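Local atomic coordinates of glutathione S-transferase enzyme with thioredoxin-like domain (Bradyrhizobium sp., PDB entry 4MF7), a protein that probably conjugates glutathione to electrophilic substrates through its thiol, as a glutathione S-transferase built from a thioredoxin-like domain and a helical C-terminal domain. Residues P131-Q136 with D198-I203; W211-I216 with G249-K254; I206-W211 with P234-R239. All coordinates share one frame; numbering follows the deposited sequence.

Contact 1. Residues P131-Q136 with D198-I203; sequences PARRWQ and DADYTI
Arg-133 reaches out from the helix and meets the carboxylate of Asp-200 in a salt bridge. The bond runs from Arg-133 NH1 to Asp-200 OD2 at 2.7 Å. It is close to straight, with an N-H...O angle of 173°. The acceptor lies practically in the guanidinium plane, at the edge of the group. On the carboxylate the donor comes from the anti side and somewhat above the plane, and the two flat groups are tilted 39° apart. Arg-133 NH2 is farther from the same oxygen, at 3.5 Å from Asp-200 OD2, so the pair is held through one nitrogen and one oxygen, not as a two-pronged bridge. The arginine chain bends at chi3 (55°), and this turn carries NH1 to the loop.

Arg-133 NH1 has a second acceptor, the backbone carbonyl of Met-197. One nitrogen thus ties the helix to both the main chain and a side chain of the loop. Asp-198 adds a more distant negative charge, with its OD2 4.5 Å from Arg-133 NE. That is too far for a salt bridge, and Asp-198 OD2 is already paired with Arg-193 NE. The acidic pair probably makes this spot attractive for the arginine's charge.

The loop then leads into helix 203-215. Thr-202 is its N-cap, with OG1 bonded to Ala-204 N. Thr-202 N is bonded to Asp-205 OD2, one half of a capping box, and Tyr-201 against Ile-206 is placed as in a hydrophobic staple, consistent with the start of this helix in glutathione transferases. The contact sits at the surface and joins the start of helix 131-138 to the entry of helix 203-215. Trp-135 on helix 131-138 meets Tyr-118 of the second subunit edge-to-face.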
loop_
_atom_site.group_PDB
_atom_site.type_symbol
_atom_site.label_atom_id
_atom_site.label_comp_id
_atom_site.label_asym_id
_atom_site.label_seq_id
_atom_site.Cartn_x
_atom_site.Cartn_y
_atom_site.Cartn_z
ATOM N N PRO A 131 -7.390 10.364 -15.660
ATOM C CA PRO A 131 -7.469 10.442 -14.190
ATOM C C PRO A 131 -8.139 9.233 -13.494
ATOM O O PRO A 131 -7.594 8.712 -12.502
ATOM C CB PRO A 131 -8.267 11.732 -13.961
ATOM C CG PRO A 131 -7.929 12.582 -15.136
ATOM C CD PRO A 131 -7.798 11.640 -16.291
ATOM N N ALA A 132 -9.287 8.780 -13.975
ATOM C CA ALA A 132 -9.945 7.633 -13.338
ATOM C C ALA A 132 -9.028 6.380 -13.356
ATOM O O ALA A 132 -8.865 5.673 -12.352
ATOM C CB ALA A 132 -11.262 7.338 -13.999
ATOM N N ARG A 133 -8.426 6.116 -14.506
ATOM C CA ARG A 133 -7.522 4.967 -14.652
ATOM C C ARG A 133 -6.216 5.125 -13.858
ATOM O O ARG A 133 -5.656 4.122 -13.385
ATOM C CB ARG A 133 -7.312 4.631 -16.145
ATOM C CG ARG A 133 -8.565 3.951 -16.725
ATOM C CD ARG A 133 -8.582 3.594 -18.209
ATOM N NE ARG A 133 -7.438 2.769 -18.605
ATOM C CZ ARG A 133 -6.332 3.276 -19.123
ATOM N NH1 ARG A 133 -5.311 2.490 -19.452
ATOM N NH2 ARG A 133 -6.246 4.588 -19.306
ATOM N N ARG A 134 -5.747 6.354 -13.656
ATOM C CA ARG A 134 -4.636 6.572 -12.751
ATOM C C ARG A 134 -4.979 6.106 -11.345
ATOM O O ARG A 134 -4.185 5.432 -10.734
ATOM C CB ARG A 134 -4.164 8.017 -12.707
ATOM C CG ARG A 134 -3.554 8.437 -14.033
ATOM C CD ARG A 134 -3.491 9.938 -14.182
ATOM N NE ARG A 134 -2.303 10.476 -13.578
ATOM C CZ ARG A 134 -1.135 10.648 -14.205
ATOM N NH1 ARG A 134 -0.961 10.297 -15.486
ATOM N NH2 ARG A 134 -0.133 11.178 -13.536
ATOM N N TRP A 135 -6.157 6.466 -10.837
ATOM C CA TRP A 135 -6.543 6.009 -9.496
ATOM C C TRP A 135 -6.644 4.499 -9.456
ATOM O O TRP A 135 -6.170 3.869 -8.492
ATOM C CB TRP A 135 -7.865 6.668 -9.027
ATOM C CG TRP A 135 -7.693 8.099 -8.814
ATOM C CD1 TRP A 135 -8.284 9.121 -9.521
ATOM C CD2 TRP A 135 -6.863 8.712 -7.848
ATOM N NE1 TRP A 135 -7.855 10.326 -9.047
ATOM C CE2 TRP A 135 -6.986 10.110 -8.013
ATOM C CE3 TRP A 135 -6.050 8.223 -6.828
ATOM C CZ2 TRP A 135 -6.314 10.995 -7.213
ATOM C CZ3 TRP A 135 -5.382 9.073 -6.069
ATOM C CH2 TRP A 135 -5.509 10.460 -6.241
ATOM N N GLN A 136 -7.216 3.895 -10.490
ATOM C CA GLN A 136 -7.362 2.458 -10.521
ATOM C C GLN A 136 -6.015 1.762 -10.526
ATOM O O GLN A 136 -5.877 0.709 -9.920
ATOM C CB GLN A 136 -8.182 2.003 -11.722
ATOM C CG GLN A 136 -9.669 2.258 -11.556
ATOM C CD GLN A 136 -10.453 1.741 -12.741
ATOM O OE1 GLN A 136 -10.104 2.017 -13.890
ATOM N NE2 GLN A 136 -11.519 0.996 -12.474
ATOM N N ASP A 198 -4.898 -2.355 -19.375
ATOM C CA ASP A 198 -5.216 -2.474 -20.811
ATOM C C ASP A 198 -3.996 -2.228 -21.655
ATOM O O ASP A 198 -3.002 -2.954 -21.521
ATOM C CB ASP A 198 -6.393 -1.557 -21.173
ATOM C CG ASP A 198 -7.678 -2.045 -20.577
ATOM O OD1 ASP A 198 -8.337 -2.920 -21.182
ATOM O OD2 ASP A 198 -8.016 -1.564 -19.490
ATOM N N ALA A 199 -4.050 -1.227 -22.541
ATOM C CA ALA A 199 -2.950 -0.997 -23.472
ATOM C C ALA A 199 -1.755 -0.366 -22.814
ATOM O O ALA A 199 -0.673 -0.365 -23.376
ATOM C CB ALA A 199 -3.414 -0.140 -24.661
ATOM N N ASP A 200 -1.945 0.204 -21.629
ATOM C CA ASP A 200 -0.893 0.941 -20.945
ATOM C C ASP A 200 -0.096 0.058 -19.993
ATOM O O ASP A 200 -0.661 -0.505 -19.065
ATOM C CB ASP A 200 -1.518 2.064 -20.112
ATOM C CG ASP A 200 -2.073 3.202 -20.970
ATOM O OD1 ASP A 200 -1.435 3.593 -21.962
ATOM O OD2 ASP A 200 -3.151 3.702 -20.637
ATOM N N TYR A 201 1.210 -0.033 -20.215
ATOM C CA TYR A 201 2.106 -0.654 -19.240
ATOM C C TYR A 201 2.392 0.342 -18.141
ATOM O O TYR A 201 2.828 1.497 -18.384
ATOM C CB TYR A 201 3.388 -1.125 -19.923
ATOM C CG TYR A 201 4.465 -1.710 -19.053
ATOM C CD1 TYR A 201 4.443 -3.031 -18.713
ATOM C CD2 TYR A 201 5.570 -0.946 -18.651
ATOM C CE1 TYR A 201 5.458 -3.609 -17.975
ATOM C CE2 TYR A 201 6.579 -1.505 -17.897
ATOM C CZ TYR A 201 6.526 -2.845 -17.564
ATOM O OH TYR A 201 7.536 -3.426 -16.848
ATOM N N THR A 202 2.149 -0.082 -16.895
ATOM C CA THR A 202 2.177 0.852 -15.783
ATOM C C THR A 202 2.902 0.317 -14.563
ATOM O O THR A 202 3.326 -0.837 -14.532
ATOM C CB THR A 202 0.734 1.246 -15.313
ATOM O OG1 THR A 202 0.074 0.106 -14.753
ATOM C CG2 THR A 202 -0.117 1.872 -16.454
ATOM N N ILE A 203 3.019 1.165 -13.550
ATOM C CA ILE A 203 3.485 0.737 -12.238
ATOM C C ILE A 203 2.703 -0.462 -11.654
ATOM O O ILE A 203 3.243 -1.193 -10.808
ATOM C CB ILE A 203 3.619 1.895 -11.220
ATOM C CG1 ILE A 203 2.274 2.614 -10.929
ATOM C CG2 ILE A 203 4.697 2.847 -11.613
ATOM C CD1 ILE A 203 2.391 3.679 -9.852
#

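Contact 2. Residues W211-I216 with G249-K254; sequences WVRNLI and GLEIPK
Arg-213 on the last turns of helix 203-215 stands 9.3 Å, CA to CA, from Leu-250 in the type I turn of residues 249-252, so side chains alone bridge the gap. Arg-213 and Leu-250 come at each other from opposite directions. The methyl Leu-250 CD1 lies over one face of the guanidinium, towards its rim, 3.9 Å from Arg-213 NE. The arginine has CG anti to the backbone N (chi1 -168°) and bends at chi2, which sends the group out to the turn.

Glu-251 comes to the edge of the same guanidinium. Its OE2 is 3.8 Å from Arg-213 NH2, a long salt bridge, with the two flat groups turned 77° apart. The attraction is therefore probably weak. The buried leucine accounts for much of the contact, and it also touches Leu-241 on helix 232-241.

The turn itself is closed by the bond from Ile-252 N to Gly-249 O. Gly-249 O also accepts from Ser-57 OG on helix 53-63. Ile-252, which ends the turn, and Pro-253 after it pack on strand 67-71. This is the C-terminal tail of a glutathione transferase, running from its helical domain back to the thioredoxin-like domain.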
loop_
_atom_site.group_PDB
_atom_site.type_symbol
_atom_site.label_atom_id
_atom_site.label_comp_id
_atom_site.label_asym_id
_atom_site.label_seq_id
_atom_site.Cartn_x
_atom_site.Cartn_y
_atom_site.Cartn_z
ATOM N N TRP A 211 6.701 -10.643 -8.381
ATOM C CA TRP A 211 6.023 -11.536 -7.454
ATOM C C TRP A 211 5.561 -12.820 -8.142
ATOM O O TRP A 211 5.797 -13.919 -7.645
ATOM C CB TRP A 211 4.847 -10.854 -6.748
ATOM C CG TRP A 211 3.866 -11.849 -6.147
ATOM C CD1 TRP A 211 4.053 -12.628 -5.038
ATOM C CD2 TRP A 211 2.562 -12.177 -6.649
ATOM N NE1 TRP A 211 2.945 -13.416 -4.821
ATOM C CE2 TRP A 211 2.020 -13.162 -5.799
ATOM C CE3 TRP A 211 1.808 -11.736 -7.744
ATOM C CZ2 TRP A 211 0.755 -13.707 -6.004
ATOM C CZ3 TRP A 211 0.551 -12.281 -7.947
ATOM C CH2 TRP A 211 0.040 -13.255 -7.085
ATOM N N VAL A 212 4.873 -12.690 -9.266
ATOM C CA VAL A 212 4.456 -13.871 -10.026
ATOM C C VAL A 212 5.668 -14.702 -10.500
ATOM O O VAL A 212 5.685 -15.934 -10.363
ATOM C CB VAL A 212 3.591 -13.503 -11.247
ATOM C CG1 VAL A 212 3.141 -14.769 -11.962
ATOM C CG2 VAL A 212 2.376 -12.678 -10.837
ATOM N N ARG A 213 6.664 -14.035 -11.064
ATOM C CA ARG A 213 7.925 -14.699 -11.473
ATOM C C ARG A 213 8.524 -15.554 -10.354
ATOM O O ARG A 213 8.932 -16.707 -10.569
ATOM C CB ARG A 213 8.909 -13.679 -12.001
ATOM C CG ARG A 213 10.116 -14.282 -12.699
ATOM C CD ARG A 213 11.328 -14.195 -11.804
ATOM N NE ARG A 213 12.568 -14.305 -12.563
ATOM C CZ ARG A 213 13.768 -14.054 -12.057
ATOM N NH1 ARG A 213 13.891 -13.659 -10.791
ATOM N NH2 ARG A 213 14.847 -14.183 -12.820
ATOM N N ASN A 214 8.533 -15.008 -9.150
ATOM C CA ASN A 214 9.099 -15.695 -7.991
ATOM C C ASN A 214 8.206 -16.824 -7.468
ATOM O O ASN A 214 8.695 -17.845 -6.970
ATOM C CB ASN A 214 9.364 -14.683 -6.875
ATOM C CG ASN A 214 10.047 -15.306 -5.675
ATOM O OD1 ASN A 214 11.248 -15.558 -5.697
ATOM N ND2 ASN A 214 9.282 -15.566 -4.624
ATOM N N LEU A 215 6.898 -16.629 -7.585
ATOM C CA LEU A 215 5.893 -17.584 -7.090
ATOM C C LEU A 215 6.087 -18.959 -7.720
ATOM O O LEU A 215 5.881 -19.979 -7.069
ATOM C CB LEU A 215 4.494 -17.069 -7.417
ATOM C CG LEU A 215 3.308 -17.582 -6.628
ATOM C CD1 LEU A 215 3.256 -16.875 -5.284
ATOM C CD2 LEU A 215 2.050 -17.305 -7.431
ATOM N N ILE A 216 6.508 -18.954 -8.980
ATOM C CA ILE A 216 6.686 -20.148 -9.780
ATOM C C ILE A 216 8.175 -20.401 -10.024
ATOM O O ILE A 216 8.560 -21.071 -11.000
ATOM C CB ILE A 216 5.969 -20.012 -11.145
ATOM C CG1 ILE A 216 6.593 -18.883 -11.988
ATOM C CG2 ILE A 216 4.469 -19.803 -10.934
ATOM C CD1 ILE A 216 6.182 -18.864 -13.442
ATOM N N GLY A 249 16.188 -5.426 -13.967
ATOM C CA GLY A 249 15.732 -5.123 -12.612
ATOM C C GLY A 249 15.604 -6.305 -11.696
ATOM O O GLY A 249 15.842 -6.209 -10.494
ATOM N N LEU A 250 15.231 -7.438 -12.277
ATOM C CA LEU A 250 15.033 -8.659 -11.520
ATOM C C LEU A 250 16.278 -9.178 -10.840
ATOM O O LEU A 250 16.179 -9.973 -9.904
ATOM C CB LEU A 250 14.455 -9.769 -12.408
ATOM C CG LEU A 250 12.973 -9.634 -12.761
ATOM C CD1 LEU A 250 12.624 -10.590 -13.896
ATOM C CD2 LEU A 250 12.099 -9.864 -11.535
ATOM N N GLU A 251 17.435 -8.721 -11.298
ATOM C CA GLU A 251 18.707 -9.202 -10.760
ATOM C C GLU A 251 19.411 -8.162 -9.897
ATOM O O GLU A 251 20.547 -8.398 -9.511
ATOM C CB GLU A 251 19.659 -9.607 -11.902
ATOM C CG GLU A 251 19.079 -10.522 -12.980
ATOM C CD GLU A 251 18.837 -11.959 -12.528
ATOM O OE1 GLU A 251 19.108 -12.314 -11.357
ATOM O OE2 GLU A 251 18.358 -12.752 -13.362
ATOM N N ILE A 252 18.733 -7.046 -9.566
ATOM C CA ILE A 252 19.382 -5.903 -8.945
ATOM C C ILE A 252 18.746 -5.606 -7.582
ATOM O O ILE A 252 17.530 -5.654 -7.460
ATOM C CB ILE A 252 19.331 -4.677 -9.900
ATOM C CG1 ILE A 252 20.237 -4.908 -11.106
ATOM C CG2 ILE A 252 19.752 -3.402 -9.192
ATOM C CD1 ILE A 252 20.066 -3.918 -12.244
ATOM N N PRO A 253 19.570 -5.365 -6.542
ATOM C CA PRO A 253 21.050 -5.457 -6.503
ATOM C C PRO A 253 21.538 -6.901 -6.521
ATOM O O PRO A 253 20.798 -7.802 -6.172
ATOM C CB PRO A 253 21.417 -4.853 -5.145
ATOM C CG PRO A 253 20.172 -4.225 -4.608
ATOM C CD PRO A 253 19.035 -4.954 -5.231
ATOM N N LYS A 254 22.785 -7.097 -6.909
ATOM C CA LYS A 254 23.399 -8.413 -6.861
ATOM C C LYS A 254 23.461 -8.918 -5.414
ATOM O O LYS A 254 24.152 -8.340 -4.573
ATOM C CB LYS A 254 24.800 -8.363 -7.446
ATOM C CG LYS A 254 24.924 -7.681 -8.800
ATOM C CD LYS A 254 24.006 -8.271 -9.853
ATOM C CE LYS A 254 24.660 -8.234 -11.229
ATOM N NZ LYS A 254 23.667 -7.973 -12.306
#

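Contact 3. Residues I206-W211 with P234-R239; sequences IATLGW and PAWLER
Trp-236 and Leu-209 carry this buried contact between two steeply crossed helices. The axes of the short segments pass 10.3 Å apart and cross at -105°. The Trp-236 side chain leaves CB with CG anti to the backbone N (chi1 163°), which swings the indole across to helix 203-215. In the five-membered ring NE1 gives its proton to Asp-205 OD1, on the first turn of that helix. This bond satisfies the buried N-H and helps fix the rotation of the ring.

Along the fused bond, Trp-236 CE2 is 3.9 Å from Leu-209 CD2. The methyl sits over the six-membered ring in a CH-pi contact. Leu-209 CD2 lies 3.7 Å from the centroid of that Trp-236 ring and 13° off its normal. At the far end, CZ2 and CH2 also meet Thr-208. Its hydroxyl comes to the ring edge, near the plane, with Thr-208 OG1 3.3 Å from Trp-236 CZ2. That hydroxyl is not without a partner, since it is hydrogen-bonded to Ala-204 O.

Leu-237 adds a second apolar neighbour for Leu-209. Its CD1 is 3.9 Å from Leu-209 CD2 and also touches the Leu-209 carbonyl oxygen. Leu-186 and Leu-190 of helix 171-190 touch the indole as well. With an alanine in place of Trp-236, Asp-205 OD1 is likely to lose its indole donor, and a gap would probably open beside Leu-209 and Thr-208.

The tryptophan thus bonds an aspartate in the first turn of helix 203-215, whose other oxygen bonds back to the N-cap residue. The whole belongs to the hydrophobic core of the all-helical C-terminal domain of the glutathione transferase fold.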
loop_
_atom_site.group_PDB
_atom_site.type_symbol
_atom_site.label_atom_id
_atom_site.label_comp_id
_atom_site.label_asym_id
_atom_site.label_seq_id
_atom_site.Cartn_x
_atom_site.Cartn_y
_atom_site.Cartn_z
ATOM N N ILE A 206 4.635 -3.376 -13.081
ATOM C CA ILE A 206 5.952 -3.291 -12.459
ATOM C C ILE A 206 5.870 -3.785 -11.017
ATOM O O ILE A 206 6.797 -4.406 -10.532
ATOM C CB ILE A 206 6.536 -1.863 -12.586
ATOM C CG1 ILE A 206 6.773 -1.523 -14.069
ATOM C CG2 ILE A 206 7.784 -1.645 -11.740
ATOM C CD1 ILE A 206 7.055 -0.051 -14.307
ATOM N N ALA A 207 4.744 -3.532 -10.341
ATOM C CA ALA A 207 4.583 -3.964 -8.955
ATOM C C ALA A 207 4.323 -5.474 -8.813
ATOM O O ALA A 207 4.551 -6.040 -7.756
ATOM C CB ALA A 207 3.441 -3.195 -8.296
ATOM N N THR A 208 3.828 -6.121 -9.861
ATOM C CA THR A 208 3.321 -7.478 -9.737
ATOM C C THR A 208 4.122 -8.546 -10.513
ATOM O O THR A 208 4.116 -9.734 -10.137
ATOM C CB THR A 208 1.844 -7.521 -10.160
ATOM O OG1 THR A 208 1.712 -7.016 -11.474
ATOM C CG2 THR A 208 1.033 -6.618 -9.265
ATOM N N LEU A 209 4.818 -8.143 -11.574
ATOM C CA LEU A 209 5.548 -9.125 -12.399
ATOM C C LEU A 209 6.538 -9.954 -11.584
ATOM O O LEU A 209 6.617 -11.173 -11.754
ATOM C CB LEU A 209 6.285 -8.437 -13.534
ATOM C CG LEU A 209 5.452 -8.077 -14.749
ATOM C CD1 LEU A 209 6.212 -7.085 -15.631
ATOM C CD2 LEU A 209 5.076 -9.328 -15.535
ATOM N N GLY A 210 7.329 -9.295 -10.735
ATOM C CA GLY A 210 8.368 -9.984 -9.972
ATOM C C GLY A 210 7.802 -11.004 -9.004
ATOM O O GLY A 210 8.337 -12.105 -8.818
ATOM N N TRP A 211 6.701 -10.643 -8.381
ATOM C CA TRP A 211 6.023 -11.536 -7.454
ATOM C C TRP A 211 5.561 -12.820 -8.142
ATOM O O TRP A 211 5.797 -13.919 -7.645
ATOM C CB TRP A 211 4.847 -10.854 -6.748
ATOM C CG TRP A 211 3.866 -11.849 -6.147
ATOM C CD1 TRP A 211 4.053 -12.628 -5.038
ATOM C CD2 TRP A 211 2.562 -12.177 -6.649
ATOM N NE1 TRP A 211 2.945 -13.416 -4.821
ATOM C CE2 TRP A 211 2.020 -13.162 -5.799
ATOM C CE3 TRP A 211 1.808 -11.736 -7.744
ATOM C CZ2 TRP A 211 0.755 -13.707 -6.004
ATOM C CZ3 TRP A 211 0.551 -12.281 -7.947
ATOM C CH2 TRP A 211 0.040 -13.255 -7.085
ATOM N N PRO A 234 -0.055 -16.341 -17.597
ATOM C CA PRO A 234 1.164 -16.808 -18.292
ATOM C C PRO A 234 1.572 -15.941 -19.481
ATOM O O PRO A 234 2.754 -15.628 -19.653
ATOM C CB PRO A 234 0.799 -18.242 -18.724
ATOM C CG PRO A 234 -0.208 -18.681 -17.746
ATOM C CD PRO A 234 -0.993 -17.446 -17.350
ATOM N N ALA A 235 0.596 -15.519 -20.279
ATOM C CA ALA A 235 0.866 -14.674 -21.438
ATOM C C ALA A 235 1.361 -13.277 -21.028
ATOM O O ALA A 235 2.320 -12.764 -21.572
ATOM C CB ALA A 235 -0.380 -14.566 -22.299
ATOM N N TRP A 236 0.710 -12.682 -20.041
ATOM C CA TRP A 236 1.144 -11.401 -19.521
ATOM C C TRP A 236 2.563 -11.508 -18.902
ATOM O O TRP A 236 3.395 -10.637 -19.122
ATOM C CB TRP A 236 0.123 -10.907 -18.491
ATOM C CG TRP A 236 0.556 -9.836 -17.565
ATOM C CD1 TRP A 236 0.465 -8.502 -17.745
ATOM C CD2 TRP A 236 1.020 -10.037 -16.207
ATOM N NE1 TRP A 236 0.884 -7.833 -16.599
ATOM C CE2 TRP A 236 1.240 -8.764 -15.651
ATOM C CE3 TRP A 236 1.315 -11.181 -15.442
ATOM C CZ2 TRP A 236 1.723 -8.586 -14.342
ATOM C CZ3 TRP A 236 1.774 -11.011 -14.119
ATOM C CH2 TRP A 236 1.991 -9.711 -13.607
ATOM N N LEU A 237 2.825 -12.575 -18.155
ATOM C CA LEU A 237 4.156 -12.747 -17.543
ATOM C C LEU A 237 5.221 -12.795 -18.637
ATOM O O LEU A 237 6.274 -12.174 -18.516
ATOM C CB LEU A 237 4.220 -13.987 -16.670
ATOM C CG LEU A 237 5.570 -14.243 -15.935
ATOM C CD1 LEU A 237 5.940 -13.092 -14.979
ATOM C CD2 LEU A 237 5.515 -15.572 -15.178
ATOM N N GLU A 238 4.931 -13.541 -19.709
ATOM C CA GLU A 238 5.810 -13.624 -20.883
ATOM C C GLU A 238 6.051 -12.268 -21.515
ATOM O O GLU A 238 7.184 -11.925 -21.826
ATOM C CB GLU A 238 5.189 -14.537 -21.972
ATOM C CG GLU A 238 5.854 -15.876 -22.196
ATOM C CD GLU A 238 5.711 -16.345 -23.639
ATOM O OE1 GLU A 238 6.545 -17.149 -24.082
ATOM O OE2 GLU A 238 4.778 -15.903 -24.346
ATOM N N ARG A 239 4.999 -11.476 -21.680
ATOM C CA ARG A 239 5.140 -10.125 -22.227
ATOM C C ARG A 239 6.046 -9.273 -21.325
ATOM O O ARG A 239 6.917 -8.549 -21.795
ATOM C CB ARG A 239 3.792 -9.430 -22.381
ATOM C CG ARG A 239 2.900 -9.976 -23.489
ATOM C CD ARG A 239 1.727 -9.052 -23.756
ATOM N NE ARG A 239 0.666 -9.145 -22.754
ATOM C CZ ARG A 239 -0.234 -10.125 -22.688
ATOM N NH1 ARG A 239 -1.158 -10.099 -21.741
ATOM N NH2 ARG A 239 -0.226 -11.135 -23.566
#

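In the fold
The chain first builds the thioredoxin-like domain and then passes into the helices. Contact 1 opens at helix 131-138 and closes at the loop 198-203, after helix 171-190 has been laid down. Helix 203-215 follows at once, and both later contacts start on it. Contact 3 opens first and is closed by helix 232-241. Contact 2 opens before that closure and ends at the C-terminal tail, so the two cross, sharing Trp-211. They also touch, through Val-212 against Trp-236 and Leu-250 against Gly-210. Tyr-201 links contact 1 to contact 3. Together they tie helix 131-138 to the loop that enters helix 203-215, and that helix to helix 232-241 and to the tail that returns to the thioredoxin-like domain.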